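Local coordinates for Ice-binding protein (Flavobacteriaceae bacterium, PDB 5UYT) that probably binds ice crystals through a beta-solenoid surface and so acts as an antifreeze protein, at residues Thr16-Thr30 and Ser187-Lys201. Residues are numbered along the deposited sequence; the frame is centred on the assembly and turned at random. Where two conformers were deposited one is given.
Sequences TTAGAVTNTGLSHIT and STTGAITVTGVTVRK
Two coils of a right-handed beta-helix stack here, 16-30 beside 187-201, although the two lie far apart in sequence. Strand 21-24 runs parallel to 192-195, and 28-30 to 198-200, each pair with axes 4.7 Å apart. The first ladder includes I192 N to A20 O and V194 N to T22 O. The second, shifted by one residue, has H28 N to V197 O and T30 N to V199 O. At the first corner T16 OG1 donates to G190 O (2.7 Å), tilted 18° from the carbonyl plane. It also accepts from A18 N (3.2 Å), an ST turn. Turned opposite the backbone N (chi1 -177°), OG1 lies beside its own carbonyl carbon, where it meets both. A valine in place of T16 would probably leave the A18 N-H and the G190 carbonyl without this partner and weaken the hold on this corner. At the second corner V197 N donates to S27 OG (3.0 Å), which itself donates to N23 OD1 (2.6 Å). N23 OD1 also rests against V194 CG2, the two side chains crossing at about a right angle. Inside, I29 CD1 meets V197 CG2 and V199 CB, both at 4.1 Å. Outside, one water joins T22 OG1 and T193 OG1 to I192 O, and another joins T24 OG1 to V194 O. The inner face is thus mostly aliphatic, its buried T16 and N23 hydrogen-bonded, while outer threonines hold ordered water.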
ATOM      1  N   THR A  16      13.990   9.530  11.814  1.00 29.67           N
ATOM      2  CA  THR A  16      14.841  10.339  12.694  1.00 31.85           C
ATOM      3  C   THR A  16      16.307  10.225  12.305  1.00 33.47           C
ATOM      4  O   THR A  16      16.801   9.152  11.925  1.00 34.11           O
ATOM      5  CB  THR A  16      14.639  10.043  14.204  1.00 32.51           C
ATOM      6  OG1 THR A  16      15.477  10.932  14.954  1.00 34.45           O
ATOM      7  CG2 THR A  16      14.997   8.600  14.591  1.00 32.25           C
ATOM      8  N   THR A  17      16.991  11.355  12.373  1.00 35.31           N
ATOM      9  CA  THR A  17      18.424  11.404  12.148  1.00 36.97           C
ATOM     10  C   THR A  17      19.175  10.644  13.257  1.00 38.26           C
ATOM     11  O   THR A  17      20.246  10.069  13.026  1.00 38.93           O
ATOM     12  CB  THR A  17      18.849  12.882  12.020  1.00 38.77           C
ATOM     13  OG1 THR A  17      18.326  13.364  10.775  1.00 38.11           O
ATOM     14  CG2 THR A  17      20.385  13.074  12.076  1.00 41.15           C
ATOM     15  N   ALA A  18      18.604  10.615  14.457  1.00 38.47           N
ATOM     16  CA  ALA A  18      19.246   9.924  15.570  1.00 39.95           C
ATOM     17  C   ALA A  18      18.229   9.557  16.641  1.00 39.48           C
ATOM     18  O   ALA A  18      17.595  10.431  17.233  1.00 39.26           O
ATOM     19  CB  ALA A  18      20.369  10.769  16.158  1.00 43.10           C
ATOM     20  N   GLY A  19      18.076   8.261  16.884  1.00 38.90           N
ATOM     21  CA  GLY A  19      17.219   7.785  17.960  1.00 38.62           C
ATOM     22  C   GLY A  19      16.449   6.542  17.582  1.00 36.53           C
ATOM     23  O   GLY A  19      16.487   6.102  16.437  1.00 34.98           O
ATOM     24  N   ALA A  20      15.748   5.978  18.557  1.00 36.57           N
ATOM     25  CA  ALA A  20      14.943   4.779  18.327  1.00 35.07           C
ATOM     26  C   ALA A  20      13.624   5.113  17.649  1.00 33.17           C
ATOM     27  O   ALA A  20      13.056   6.184  17.867  1.00 32.98           O
ATOM     28  CB  ALA A  20      14.684   4.064  19.637  1.00 37.03           C
ATOM     29  N   VAL A  21      13.160   4.195  16.809  1.00 31.49           N
ATOM     30  CA  VAL A  21      11.855   4.290  16.173  1.00 29.80           C
ATOM     31  C   VAL A  21      11.091   3.007  16.531  1.00 30.12           C
ATOM     32  O   VAL A  21      11.529   1.894  16.197  1.00 30.13           O
ATOM     33  CB  VAL A  21      12.009   4.450  14.650  1.00 28.64           C
ATOM     34  CG1 VAL A  21      10.649   4.442  13.953  1.00 26.76           C
ATOM     35  CG2 VAL A  21      12.775   5.720  14.331  1.00 28.81           C
ATOM     36  N   THR A  22       9.977   3.171  17.247  1.00 30.18           N
ATOM     37  CA  THR A  22       9.266   2.039  17.843  1.00 30.61           C
ATOM     38  C   THR A  22       7.780   2.082  17.511  1.00 29.45           C
ATOM     39  O   THR A  22       7.166   3.147  17.573  1.00 29.25           O
ATOM     40  CB  THR A  22       9.407   2.052  19.380  1.00 32.67           C
ATOM     41  OG1 THR A  22      10.791   2.228  19.733  1.00 33.92           O
ATOM     42  CG2 THR A  22       8.885   0.713  19.969  1.00 33.52           C
ATOM     43  N   ASN A  23       7.218   0.913  17.208  1.00 28.62           N
ATOM     44  CA  ASN A  23       5.771   0.740  17.031  1.00 27.69           C
ATOM     45  C   ASN A  23       5.151  -0.154  18.112  1.00 28.71           C
ATOM     46  O   ASN A  23       5.815  -1.051  18.663  1.00 29.32           O
ATOM     47  CB  ASN A  23       5.469   0.117  15.653  1.00 26.27           C
ATOM     48  CG  ASN A  23       3.981  -0.121  15.442  1.00 26.31           C
ATOM     49  OD1 ASN A  23       3.203   0.835  15.356  1.00 25.82           O
ATOM     50  ND2 ASN A  23       3.571  -1.394  15.390  1.00 25.77           N
ATOM     51  N   THR A  24       3.879   0.103  18.408  1.00 28.47           N
ATOM     52  CA  THR A  24       3.056  -0.805  19.210  1.00 29.74           C
ATOM     53  C   THR A  24       1.725  -1.005  18.508  1.00 28.69           C
ATOM     54  O   THR A  24       1.142  -0.039  18.016  1.00 27.39           O
ATOM     55  CB  THR A  24       2.717  -0.212  20.577  1.00 31.40           C
ATOM     56  OG1 THR A  24       3.929   0.127  21.267  1.00 32.65           O
ATOM     57  CG2 THR A  24       1.897  -1.222  21.403  1.00 32.52           C
ATOM     58  N   GLY A  25       1.235  -2.248  18.502  1.00 29.09           N
ATOM     59  CA  GLY A  25      -0.079  -2.544  17.938  1.00 29.37           C
ATOM     60  C   GLY A  25      -0.143  -2.530  16.418  1.00 27.74           C
ATOM     61  O   GLY A  25       0.885  -2.580  15.726  1.00 27.23           O
ATOM     62  N   LEU A  26      -1.364  -2.451  15.898  1.00 27.49           N
ATOM     63  CA  LEU A  26      -1.573  -2.524  14.448  1.00 27.16           C
ATOM     64  C   LEU A  26      -1.512  -1.113  13.864  1.00 25.98           C
ATOM     65  O   LEU A  26      -2.388  -0.298  14.127  1.00 26.53           O
ATOM     66  CB  LEU A  26      -2.923  -3.206  14.125  1.00 27.99           C
ATOM     67  CG  LEU A  26      -3.240  -3.426  12.630  1.00 28.12           C
ATOM     68  CD1 LEU A  26      -2.221  -4.385  11.995  1.00 28.67           C
ATOM     69  CD2 LEU A  26      -4.689  -3.919  12.411  1.00 29.31           C
ATOM     70  N   SER A  27      -0.473  -0.837  13.092  1.00 25.09           N
ATOM     71  CA  SER A  27      -0.277   0.476  12.480  1.00 24.81           C
ATOM     72  C   SER A  27      -0.237   0.289  10.971  1.00 24.64           C
ATOM     73  O   SER A  27       0.175  -0.786  10.477  1.00 25.45           O
ATOM     74  CB  SER A  27       1.047   1.088  12.932  1.00 24.16           C
ATOM     75  OG  SER A  27       0.962   1.537  14.292  1.00 24.57           O
ATOM     76  N   HIS A  28      -0.652   1.326  10.252  1.00 23.91           N
ATOM     77  CA  HIS A  28      -0.759   1.301   8.801  1.00 23.82           C
ATOM     78  C   HIS A  28       0.137   2.421   8.267  1.00 23.10           C
ATOM     79  O   HIS A  28      -0.111   3.614   8.513  1.00 22.97           O
ATOM     80  CB  HIS A  28      -2.218   1.496   8.377  1.00 26.61           C
ATOM     81  CG  HIS A  28      -3.154   0.467   8.941  1.00 28.93           C
ATOM     82  ND1 HIS A  28      -3.136  -0.848   8.542  1.00 30.39           N
ATOM     83  CD2 HIS A  28      -4.110   0.557   9.897  1.00 31.21           C
ATOM     84  CE1 HIS A  28      -4.052  -1.528   9.207  1.00 30.62           C
ATOM     85  NE2 HIS A  28      -4.650  -0.701  10.050  1.00 32.76           N
ATOM     86  N   ILE A  29       1.215   2.043   7.594  1.00 22.04           N
ATOM     87  CA  ILE A  29       2.245   3.029   7.232  1.00 22.25           C
ATOM     88  C   ILE A  29       2.524   2.942   5.753  1.00 21.87           C
ATOM     89  O   ILE A  29       2.764   1.846   5.257  1.00 21.68           O
ATOM     90  CB  ILE A  29       3.609   2.767   7.937  1.00 23.03           C
ATOM     91  CG1 ILE A  29       3.459   2.622   9.479  1.00 24.79           C
ATOM     92  CG2 ILE A  29       4.637   3.829   7.522  1.00 23.71           C
ATOM     93  CD1 ILE A  29       3.222   3.909  10.228  1.00 25.56           C
ATOM     94  N   THR A  30       2.519   4.093   5.076  1.00 20.87           N
ATOM     95  CA  THR A  30       2.922   4.199   3.675  1.00 20.70           C
ATOM     96  C   THR A  30       4.063   5.198   3.575  1.00 20.91           C
ATOM     97  O   THR A  30       3.869   6.382   3.808  1.00 20.84           O
ATOM     98  CB  THR A  30       1.773   4.657   2.763  1.00 20.69           C
ATOM     99  OG1 THR A  30       0.682   3.754   2.920  1.00 20.87           O
ATOM    100  CG2 THR A  30       2.241   4.652   1.269  1.00 21.28           C
ATOM    101  N   SER A 187      12.311  13.821  12.610  1.00 28.47           N
ATOM    102  CA  SER A 187      13.122  14.465  13.670  1.00 29.61           C
ATOM    103  C   SER A 187      14.585  14.642  13.256  1.00 30.95           C
ATOM    104  O   SER A 187      15.203  13.718  12.716  1.00 31.49           O
ATOM    105  CB  SER A 187      13.064  13.667  14.976  1.00 29.54           C
ATOM    106  OG  SER A 187      13.979  14.219  15.956  1.00 30.60           O
ATOM    107  N   THR A 188      15.154  15.816  13.558  1.00 32.52           N
ATOM    108  CA  THR A 188      16.577  16.100  13.294  1.00 33.86           C
ATOM    109  C   THR A 188      17.509  15.450  14.315  1.00 34.44           C
ATOM    110  O   THR A 188      18.712  15.435  14.112  1.00 34.86           O
ATOM    111  CB  THR A 188      16.875  17.612  13.284  1.00 35.04           C
ATOM    112  OG1 THR A 188      16.478  18.161  14.540  1.00 35.69           O
ATOM    113  CG2 THR A 188      16.102  18.306  12.174  1.00 34.82           C
ATOM    114  N   THR A 189      16.939  14.995  15.433  1.00 34.16           N
ATOM    115  CA  THR A 189      17.468  13.943  16.337  1.00 34.51           C
ATOM    116  C   THR A 189      16.476  13.876  17.499  1.00 34.45           C
ATOM    117  O   THR A 189      16.015  14.924  18.001  1.00 34.50           O
ATOM    118  CB  THR A 189      18.987  14.024  16.842  1.00 36.81           C
ATOM    119  OG1 THR A 189      19.066  14.218  18.259  1.00 37.83           O
ATOM    120  CG2 THR A 189      19.873  14.988  16.110  1.00 36.95           C
ATOM    121  N   GLY A 190      16.136  12.649  17.889  1.00 33.55           N
ATOM    122  CA  GLY A 190      15.116  12.353  18.886  1.00 33.62           C
ATOM    123  C   GLY A 190      14.362  11.087  18.515  1.00 32.41           C
ATOM    124  O   GLY A 190      14.232  10.758  17.326  1.00 31.78           O
ATOM    125  N   ALA A 191      13.824  10.380  19.514  1.00 32.52           N
ATOM    126  CA  ALA A 191      13.082   9.127  19.261  1.00 31.57           C
ATOM    127  C   ALA A 191      11.731   9.366  18.572  1.00 30.67           C
ATOM    128  O   ALA A 191      11.166  10.465  18.653  1.00 30.31           O
ATOM    129  CB  ALA A 191      12.881   8.367  20.565  1.00 32.43           C
ATOM    130  N   ILE A 192      11.226   8.350  17.868  1.00 29.69           N
ATOM    131  CA  ILE A 192       9.861   8.398  17.344  1.00 29.27           C
ATOM    132  C   ILE A 192       9.111   7.201  17.927  1.00 29.20           C
ATOM    133  O   ILE A 192       9.548   6.063  17.779  1.00 30.29           O
ATOM    134  CB  ILE A 192       9.834   8.364  15.792  1.00 29.15           C
ATOM    135  CG1 ILE A 192      10.536   9.614  15.236  1.00 30.09           C
ATOM    136  CG2 ILE A 192       8.384   8.237  15.282  1.00 27.86           C
ATOM    137  CD1 ILE A 192      10.802   9.602  13.737  1.00 30.45           C
ATOM    138  N   THR A 193       7.976   7.457  18.572  1.00 28.70           N
ATOM    139  CA  THR A 193       7.199   6.396  19.209  1.00 29.11           C
ATOM    140  C   THR A 193       5.785   6.473  18.661  1.00 27.12           C
ATOM    141  O   THR A 193       5.125   7.520  18.784  1.00 26.77           O
ATOM    142  CB  THR A 193       7.163   6.615  20.738  1.00 30.96           C
ATOM    143  OG1 THR A 193       8.496   6.672  21.236  1.00 32.81           O
ATOM    144  CG2 THR A 193       6.409   5.475  21.450  1.00 32.34           C
ATOM    145  N   VAL A 194       5.317   5.401  18.017  1.00 26.48           N
ATOM    146  CA  VAL A 194       3.961   5.396  17.486  1.00 25.11           C
ATOM    147  C   VAL A 194       3.187   4.190  18.031  1.00 25.40           C
ATOM    148  O   VAL A 194       3.759   3.140  18.265  1.00 26.00           O
ATOM    149  CB  VAL A 194       3.937   5.429  15.929  1.00 24.64           C
ATOM    150  CG1 VAL A 194       4.703   6.644  15.418  1.00 24.55           C
ATOM    151  CG2 VAL A 194       4.484   4.124  15.315  1.00 24.83           C
ATOM    152  N   THR A 195       1.894   4.345  18.248  1.00 25.08           N
ATOM    153  CA  THR A 195       1.099   3.237  18.780  1.00 26.57           C
ATOM    154  C   THR A 195      -0.238   3.213  18.030  1.00 25.44           C
ATOM    155  O   THR A 195      -1.055   4.126  18.172  1.00 25.87           O
ATOM    156  CB  THR A 195       0.924   3.337  20.332  1.00 28.06           C
ATOM    157  OG1 THR A 195       0.266   4.559  20.651  1.00 29.75           O
ATOM    158  CG2 THR A 195       2.266   3.384  21.040  1.00 29.77           C
ATOM    159  N   GLY A 196      -0.455   2.181  17.215  1.00 24.69           N
ATOM    160  CA  GLY A 196      -1.720   2.004  16.521  1.00 23.90           C
ATOM    161  C   GLY A 196      -2.061   3.185  15.621  1.00 23.68           C
ATOM    162  O   GLY A 196      -3.186   3.688  15.653  1.00 24.07           O
ATOM    163  N   VAL A 197      -1.102   3.617  14.799  1.00 22.29           N
ATOM    164  CA  VAL A 197      -1.306   4.815  14.000  1.00 22.55           C
ATOM    165  C   VAL A 197      -1.538   4.509  12.520  1.00 22.27           C
ATOM    166  O   VAL A 197      -1.284   3.404  12.051  1.00 22.44           O
ATOM    167  CB  VAL A 197      -0.141   5.812  14.125  1.00 22.23           C
ATOM    168  CG1 VAL A 197       0.086   6.141  15.595  1.00 22.64           C
ATOM    169  CG2 VAL A 197       1.131   5.244  13.490  1.00 22.33           C
ATOM    170  N   THR A 198      -1.975   5.531  11.784  1.00 22.47           N
ATOM    171  CA  THR A 198      -1.941   5.491  10.320  1.00 21.88           C
ATOM    172  C   THR A 198      -1.146   6.692   9.877  1.00 22.15           C
ATOM    173  O   THR A 198      -1.462   7.832  10.278  1.00 22.45           O
ATOM    174  CB  THR A 198      -3.349   5.590   9.726  1.00 21.64           C
ATOM    175  OG1 THR A 198      -4.105   4.452  10.145  1.00 22.23           O
ATOM    176  CG2 THR A 198      -3.292   5.646   8.159  1.00 21.88           C
ATOM    177  N   VAL A 199      -0.095   6.465   9.086  1.00 21.69           N
ATOM    178  CA  VAL A 199       0.740   7.583   8.595  1.00 22.03           C
ATOM    179  C   VAL A 199       1.015   7.268   7.121  1.00 22.46           C
ATOM    180  O   VAL A 199       1.600   6.226   6.822  1.00 23.42           O
ATOM    181  CB  VAL A 199       2.110   7.714   9.332  1.00 22.22           C
ATOM    182  CG1 VAL A 199       2.902   8.897   8.788  1.00 22.38           C
ATOM    183  CG2 VAL A 199       1.941   7.868  10.828  1.00 22.54           C
ATOM    184  N   ARG A 200       0.601   8.160   6.225  1.00 22.01           N
ATOM    185  CA  ARG A 200       0.821   7.970   4.796  0.50 22.36           C
ATOM    186  C   ARG A 200       1.463   9.240   4.263  1.00 22.83           C
ATOM    187  O   ARG A 200       0.915  10.341   4.433  1.00 22.40           O
ATOM    188  CB  ARG A 200      -0.495   7.688   4.088  0.50 21.90           C
ATOM    189  CG  ARG A 200      -1.340   6.636   4.802  0.50 21.56           C
ATOM    190  CD  ARG A 200      -1.982   5.688   3.823  0.50 21.43           C
ATOM    191  NE  ARG A 200      -2.978   4.834   4.449  0.50 21.06           N
ATOM    192  CZ  ARG A 200      -2.761   3.575   4.819  0.50 20.68           C
ATOM    193  NH1 ARG A 200      -1.546   3.011   4.675  0.50 20.96           N
ATOM    194  NH2 ARG A 200      -3.737   2.901   5.365  0.50 20.11           N
ATOM    195  N   LYS A 201       2.640   9.095   3.658  1.00 23.23           N
ATOM    196  CA  LYS A 201       3.317  10.273   3.105  1.00 24.32           C
ATOM    197  C   LYS A 201       2.423  10.935   2.044  1.00 25.54           C
ATOM    198  O   LYS A 201       1.659  10.247   1.320  1.00 25.18           O
ATOM    199  CB  LYS A 201       4.711   9.916   2.572  1.00 25.07           C
ATOM    200  CG  LYS A 201       4.709   8.975   1.381  1.00 25.39           C
ATOM    201  CD  LYS A 201       6.127   8.613   0.959  1.00 26.50           C
ATOM    202  CE  LYS A 201       6.118   7.750  -0.290  1.00 27.21           C
ATOM    203  NZ  LYS A 201       7.508   7.383  -0.748  1.00 28.46           N
TER
HETATM  204  O   HOH W   1      11.023   5.140  20.052  1.00 36.76           O
HETATM  205  O   HOH W   2       5.664   2.230  20.228  1.00 28.88           O
HETATM  206  O   HOH W   3      -0.141   0.201   4.322  1.00 27.42           O